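Local coordinates for protein ribonuclease (Nicotiana glutinosa, PDB 1IYB) that probably cleaves RNA as a plant ribonuclease of the T2 family and binds guanosine-5'-monophosphate in its guanine site, at residues Trp80-Cys85 with Ser91-His96; Gly140-Leu145 with Ser169-Leu174. All coordinates share one frame; numbering follows the deposited sequence.

Contact 1 (Trp80-Cys85 with Ser91-His96). With 5GP (guanosine-5'-monophosphate), chain C.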
# COMPACT_ATOMS: atom_id res chain seq x y z
N TRP A 80 -13.67 13.76 13.46
CA TRP A 80 -12.62 13.22 12.60
C TRP A 80 -11.46 14.22 12.48
O TRP A 80 -11.06 14.58 11.37
CB TRP A 80 -13.21 12.95 11.21
CG TRP A 80 -12.54 11.89 10.40
CD1 TRP A 80 -11.21 11.61 10.33
CD2 TRP A 80 -13.19 10.99 9.49
NE1 TRP A 80 -10.98 10.59 9.42
CE2 TRP A 80 -12.19 10.20 8.90
CE3 TRP A 80 -14.53 10.79 9.12
CZ2 TRP A 80 -12.48 9.21 7.95
CZ3 TRP A 80 -14.82 9.81 8.19
CH2 TRP A 80 -13.80 9.03 7.61
N PRO A 81 -10.91 14.67 13.61
CA PRO A 81 -9.81 15.63 13.53
C PRO A 81 -8.49 15.06 13.02
O PRO A 81 -8.23 13.86 13.15
CB PRO A 81 -9.68 16.13 14.97
CG PRO A 81 -10.04 14.90 15.76
CD PRO A 81 -11.25 14.37 15.01
N THR A 82 -7.68 15.93 12.44
CA THR A 82 -6.36 15.54 11.96
C THR A 82 -5.36 16.02 13.01
O THR A 82 -5.51 17.11 13.57
CB THR A 82 -6.01 16.18 10.60
OG1 THR A 82 -4.68 15.80 10.23
CG2 THR A 82 -6.10 17.70 10.67
N LEU A 83 -4.36 15.19 13.29
CA LEU A 83 -3.35 15.53 14.28
C LEU A 83 -1.96 15.59 13.65
O LEU A 83 -0.95 15.59 14.35
CB LEU A 83 -3.37 14.52 15.43
CG LEU A 83 -4.64 14.53 16.28
CD1 LEU A 83 -4.63 13.36 17.25
CD2 LEU A 83 -4.72 15.85 17.04
N ALA A 84 -1.92 15.64 12.32
CA ALA A 84 -0.65 15.71 11.60
C ALA A 84 -0.13 17.15 11.54
O ALA A 84 -0.89 18.10 11.69
CB ALA A 84 -0.82 15.15 10.19
N CYS A 85 1.17 17.30 11.31
CA CYS A 85 1.78 18.63 11.22
C CYS A 85 2.05 19.02 9.77
O CYS A 85 2.39 18.18 8.94
CB CYS A 85 3.10 18.67 11.99
SG CYS A 85 2.96 18.61 13.80
N SER A 91 -9.18 18.41 5.88
CA SER A 91 -9.44 18.00 4.50
C SER A 91 -8.43 17.03 3.88
O SER A 91 -8.83 16.12 3.15
CB SER A 91 -9.56 19.24 3.60
OG SER A 91 -10.72 19.98 3.94
N ALA A 92 -7.14 17.22 4.14
CA ALA A 92 -6.13 16.32 3.58
C ALA A 92 -6.30 14.92 4.16
O ALA A 92 -6.11 13.92 3.46
CB ALA A 92 -4.73 16.85 3.89
N PHE A 93 -6.67 14.85 5.43
CA PHE A 93 -6.87 13.58 6.11
C PHE A 93 -8.12 12.89 5.54
O PHE A 93 -8.07 11.71 5.18
CB PHE A 93 -7.02 13.84 7.62
CG PHE A 93 -7.06 12.59 8.48
CD1 PHE A 93 -6.52 11.39 8.04
CD2 PHE A 93 -7.62 12.65 9.75
CE1 PHE A 93 -6.52 10.26 8.87
CE2 PHE A 93 -7.62 11.53 10.59
CZ PHE A 93 -7.07 10.33 10.14
N TRP A 94 -9.22 13.63 5.44
CA TRP A 94 -10.46 13.07 4.90
C TRP A 94 -10.29 12.63 3.45
O TRP A 94 -10.78 11.56 3.05
CB TRP A 94 -11.60 14.09 5.02
CG TRP A 94 -11.75 14.60 6.42
CD1 TRP A 94 -11.53 13.90 7.57
CD2 TRP A 94 -12.15 15.92 6.83
NE1 TRP A 94 -11.75 14.70 8.67
CE2 TRP A 94 -12.13 15.94 8.24
CE3 TRP A 94 -12.51 17.08 6.13
CZ2 TRP A 94 -12.47 17.08 8.98
CZ3 TRP A 94 -12.85 18.22 6.87
CH2 TRP A 94 -12.82 18.21 8.28
N SER A 95 -9.58 13.44 2.67
CA SER A 95 -9.35 13.11 1.26
C SER A 95 -8.56 11.81 1.17
O SER A 95 -8.87 10.94 0.36
CB SER A 95 -8.57 14.23 0.57
OG SER A 95 -8.26 13.86 -0.77
N HIS A 96 -7.52 11.69 1.99
CA HIS A 96 -6.69 10.49 2.01
C HIS A 96 -7.51 9.24 2.34
O HIS A 96 -7.36 8.20 1.70
CB HIS A 96 -5.57 10.65 3.05
CG HIS A 96 -4.80 9.39 3.29
ND1 HIS A 96 -3.90 8.88 2.39
CD2 HIS A 96 -4.82 8.52 4.34
CE1 HIS A 96 -3.40 7.75 2.86
NE2 HIS A 96 -3.94 7.51 4.04
P 5GP C . -4.31 4.69 6.64
O1P 5GP C . -4.01 3.62 5.68
O2P 5GP C . -5.77 5.11 6.59
O3P 5GP C . -3.91 4.25 8.09
O5' 5GP C . -3.43 6.05 6.39
C5' 5GP C . -3.45 7.17 7.34
C4' 5GP C . -2.56 8.37 6.94
O4' 5GP C . -3.38 9.60 7.19
C3' 5GP C . -1.28 8.66 7.72
O3' 5GP C . -0.15 7.93 7.25
C2' 5GP C . -1.06 10.17 7.57
O2' 5GP C . -0.33 10.50 6.38
C1' 5GP C . -2.49 10.71 7.55
N9 5GP C . -3.01 11.46 8.73
C8 5GP C . -3.39 12.78 8.84
N7 5GP C . -3.91 13.13 10.00
C5 5GP C . -3.85 11.92 10.72
C6 5GP C . -4.28 11.66 12.06
O6 5GP C . -4.78 12.44 12.86
N1 5GP C . -4.05 10.30 12.43
C2 5GP C . -3.49 9.35 11.59
N2 5GP C . -3.37 8.12 12.14
N3 5GP C . -3.09 9.59 10.32
C4 5GP C . -3.30 10.90 9.96
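Trp-94 NE1 donates to the carbonyl O of Trp-80 at 2.8 Å, the only hydrogen bond between the two segments. The oxygen lies close to the Trp-94 ring plane, and the N-H meets it on a lone pair in the carbonyl plane, with a N-H...O angle of 155°. The bond ties the residue that leaves helix 73-79 to the first turn of helix 91-102. The same edge of Trp-94 also presses on the face of the Trp-80 five-membered ring, NE1 lying 3.4 Å from CG, in an edge-to-face pair with planes at 73°. With its CG anti to the backbone N (chi1 -154°), the Trp-80 indole in turn sets its CD1-NE1 edge against one face of Phe-93, 3.6 Å from CD1 to Phe-93 CE2. This second pair is an offset T-shaped one with perpendicular planes, so the three rings form an aromatic cluster.

The cluster backs the guanine site of this T2-family ribonuclease. On the opposite face of Phe-93 lies the purine of guanosine-5'-monophosphate, its C5 over the ring centre and C4 3.5 Å from CE1. At the guanine's edge, Thr-82 OG1 gives a hydrogen bond to N7 and Leu-83 N one to O6, both 2.8 Å; together they read the Hoogsteen edge. Were Phe-93 an alanine, the base would probably lose the ring it lies against, and the Trp-80 edge would be left facing a gap. About one helical turn on from Phe-93, His-96 donates from NE2 to the ligand's O5' at 2.8 Å, the ester oxygen on the way to the phosphate, while Lys-100 and His-101, farther along the same helix, also hydrogen-bond the nucleotide.

Contact 2 (Gly140-Leu145 with Ser169-Leu174)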
# COMPACT_ATOMS: atom_id res chain seq x y z
N GLY A 140 -3.38 8.08 32.33
CA GLY A 140 -2.00 7.65 32.37
C GLY A 140 -1.80 6.33 33.10
O GLY A 140 -0.68 5.84 33.20
N GLY A 141 -2.89 5.76 33.60
CA GLY A 141 -2.80 4.50 34.31
C GLY A 141 -2.65 3.32 33.37
O GLY A 141 -2.77 3.48 32.15
N PHE A 142 -2.38 2.15 33.92
CA PHE A 142 -2.23 0.94 33.12
C PHE A 142 -3.41 0.00 33.32
O PHE A 142 -3.92 -0.15 34.43
CB PHE A 142 -0.92 0.23 33.45
CG PHE A 142 0.30 0.93 32.92
CD1 PHE A 142 0.69 2.16 33.44
CD2 PHE A 142 1.02 0.38 31.86
CE1 PHE A 142 1.80 2.83 32.93
CE2 PHE A 142 2.13 1.05 31.34
CZ PHE A 142 2.52 2.27 31.87
N TYR A 143 -3.85 -0.61 32.23
CA TYR A 143 -4.98 -1.52 32.26
C TYR A 143 -4.66 -2.78 31.47
O TYR A 143 -3.84 -2.74 30.55
CB TYR A 143 -6.21 -0.84 31.65
CG TYR A 143 -6.55 0.49 32.30
CD1 TYR A 143 -5.91 1.66 31.91
CD2 TYR A 143 -7.47 0.56 33.34
CE1 TYR A 143 -6.18 2.88 32.54
CE2 TYR A 143 -7.75 1.76 33.98
CZ TYR A 143 -7.10 2.92 33.58
OH TYR A 143 -7.37 4.11 34.21
N SER A 144 -5.29 -3.88 31.83
CA SER A 144 -5.04 -5.13 31.12
C SER A 144 -5.72 -5.06 29.76
O SER A 144 -6.78 -4.46 29.62
CB SER A 144 -5.57 -6.33 31.91
OG SER A 144 -6.98 -6.35 31.94
N LEU A 145 -5.09 -5.68 28.77
CA LEU A 145 -5.63 -5.70 27.43
C LEU A 145 -7.02 -6.34 27.44
O LEU A 145 -7.96 -5.84 26.80
CB LEU A 145 -4.69 -6.50 26.52
CG LEU A 145 -5.11 -6.71 25.07
CD1 LEU A 145 -5.28 -5.37 24.37
CD2 LEU A 145 -4.06 -7.56 24.37
N SER A 169 8.45 7.49 26.59
CA SER A 169 9.03 6.75 27.71
C SER A 169 9.18 5.25 27.43
O SER A 169 9.65 4.50 28.28
CB SER A 169 8.18 6.95 28.97
OG SER A 169 8.14 8.32 29.34
N GLY A 170 8.78 4.83 26.23
CA GLY A 170 8.90 3.43 25.87
C GLY A 170 7.76 2.54 26.32
O GLY A 170 7.77 1.34 26.08
N ASN A 171 6.76 3.14 26.97
CA ASN A 171 5.61 2.38 27.44
C ASN A 171 4.64 2.03 26.32
O ASN A 171 4.39 2.83 25.42
CB ASN A 171 4.86 3.18 28.52
CG ASN A 171 5.65 3.31 29.81
OD1 ASN A 171 5.16 3.87 30.79
ND2 ASN A 171 6.87 2.79 29.82
N SER A 172 4.10 0.81 26.39
CA SER A 172 3.13 0.34 25.41
C SER A 172 1.82 1.03 25.80
O SER A 172 1.47 1.08 26.98
CB SER A 172 2.98 -1.17 25.50
OG SER A 172 2.05 -1.66 24.55
N GLN A 173 1.09 1.54 24.81
CA GLN A 173 -0.14 2.26 25.11
C GLN A 173 -1.29 1.98 24.14
O GLN A 173 -1.07 1.63 22.98
CB GLN A 173 0.14 3.76 25.13
CG GLN A 173 0.74 4.25 23.83
CD GLN A 173 1.11 5.73 23.86
OE1 GLN A 173 1.45 6.30 22.82
NE2 GLN A 173 1.06 6.34 25.03
N LEU A 174 -2.51 2.15 24.64
CA LEU A 174 -3.72 1.96 23.84
C LEU A 174 -3.72 3.03 22.76
O LEU A 174 -3.83 4.22 23.06
CB LEU A 174 -4.95 2.12 24.73
CG LEU A 174 -6.33 2.01 24.07
CD1 LEU A 174 -6.48 0.64 23.43
CD2 LEU A 174 -7.42 2.24 25.11
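The ring tip of Phe-142, on the short strand 142-144, meets Asn-171, just ahead of strand 172-182. The two strands belong to different sheets: 142-144 pairs antiparallel with 202-204, whereas 172-182 is an inner strand of the four-stranded antiparallel sheet. From CB, the Phe-142 side chain sets out with CG anti to the carbonyl carbon (chi1 -73°), a turn that carries the ring across to the other segment. CB and CG themselves meet nothing there. Farther out, CE1 and CE2 flank the approach, 4.1 and 4.2 Å from Asn-171 OD1, and CE2 also comes within 4.4 Å of the Ser-172 carbonyl O, a loose approach at most. The tip, CZ, makes the real touch.

Asn-171 brings its amide to the ring's edge rather than over a face, the amide plane turned 67° from that of the ring. An oxygen in this position faces the ring's C-H edge, which probably makes the approach mildly favourable; no hydrogen bond joins the segments. Strand 202-204 bridges the two segments: Glu-204 touches the Phe-142 side chain and shares a backbone hydrogen bond with Ser-172. The backbone of Asn-171 is held by its N bonding to the Asp-167 carboxylate. At this surface contact, Phe-142 CZ stops 3.3 Å from Asn-171 OD1 and 3.9 Å from Asn-171 CG.

In the fold
Contact 1 comes first along the chain, and contact 2 follows it entirely; their centres lie 26 Å apart, with nearest atoms about 11 Å from each other. Contact 1 is local and buried, joining the loop after helix 73-79 to helix 91-102, with five residues between its segments. Contact 2 spans helix 145-156 and strand 161-166 and sits at the surface, where the two-stranded sheet meets an end of the four-stranded one. Strand 172-182 connects the two regions: it begins within contact 2, and farther along it Tyr-175 lines the nucleotide pocket. Contact 1 thus shapes the nucleotide site itself, while contact 2 joins two sheets at the surface, away from it.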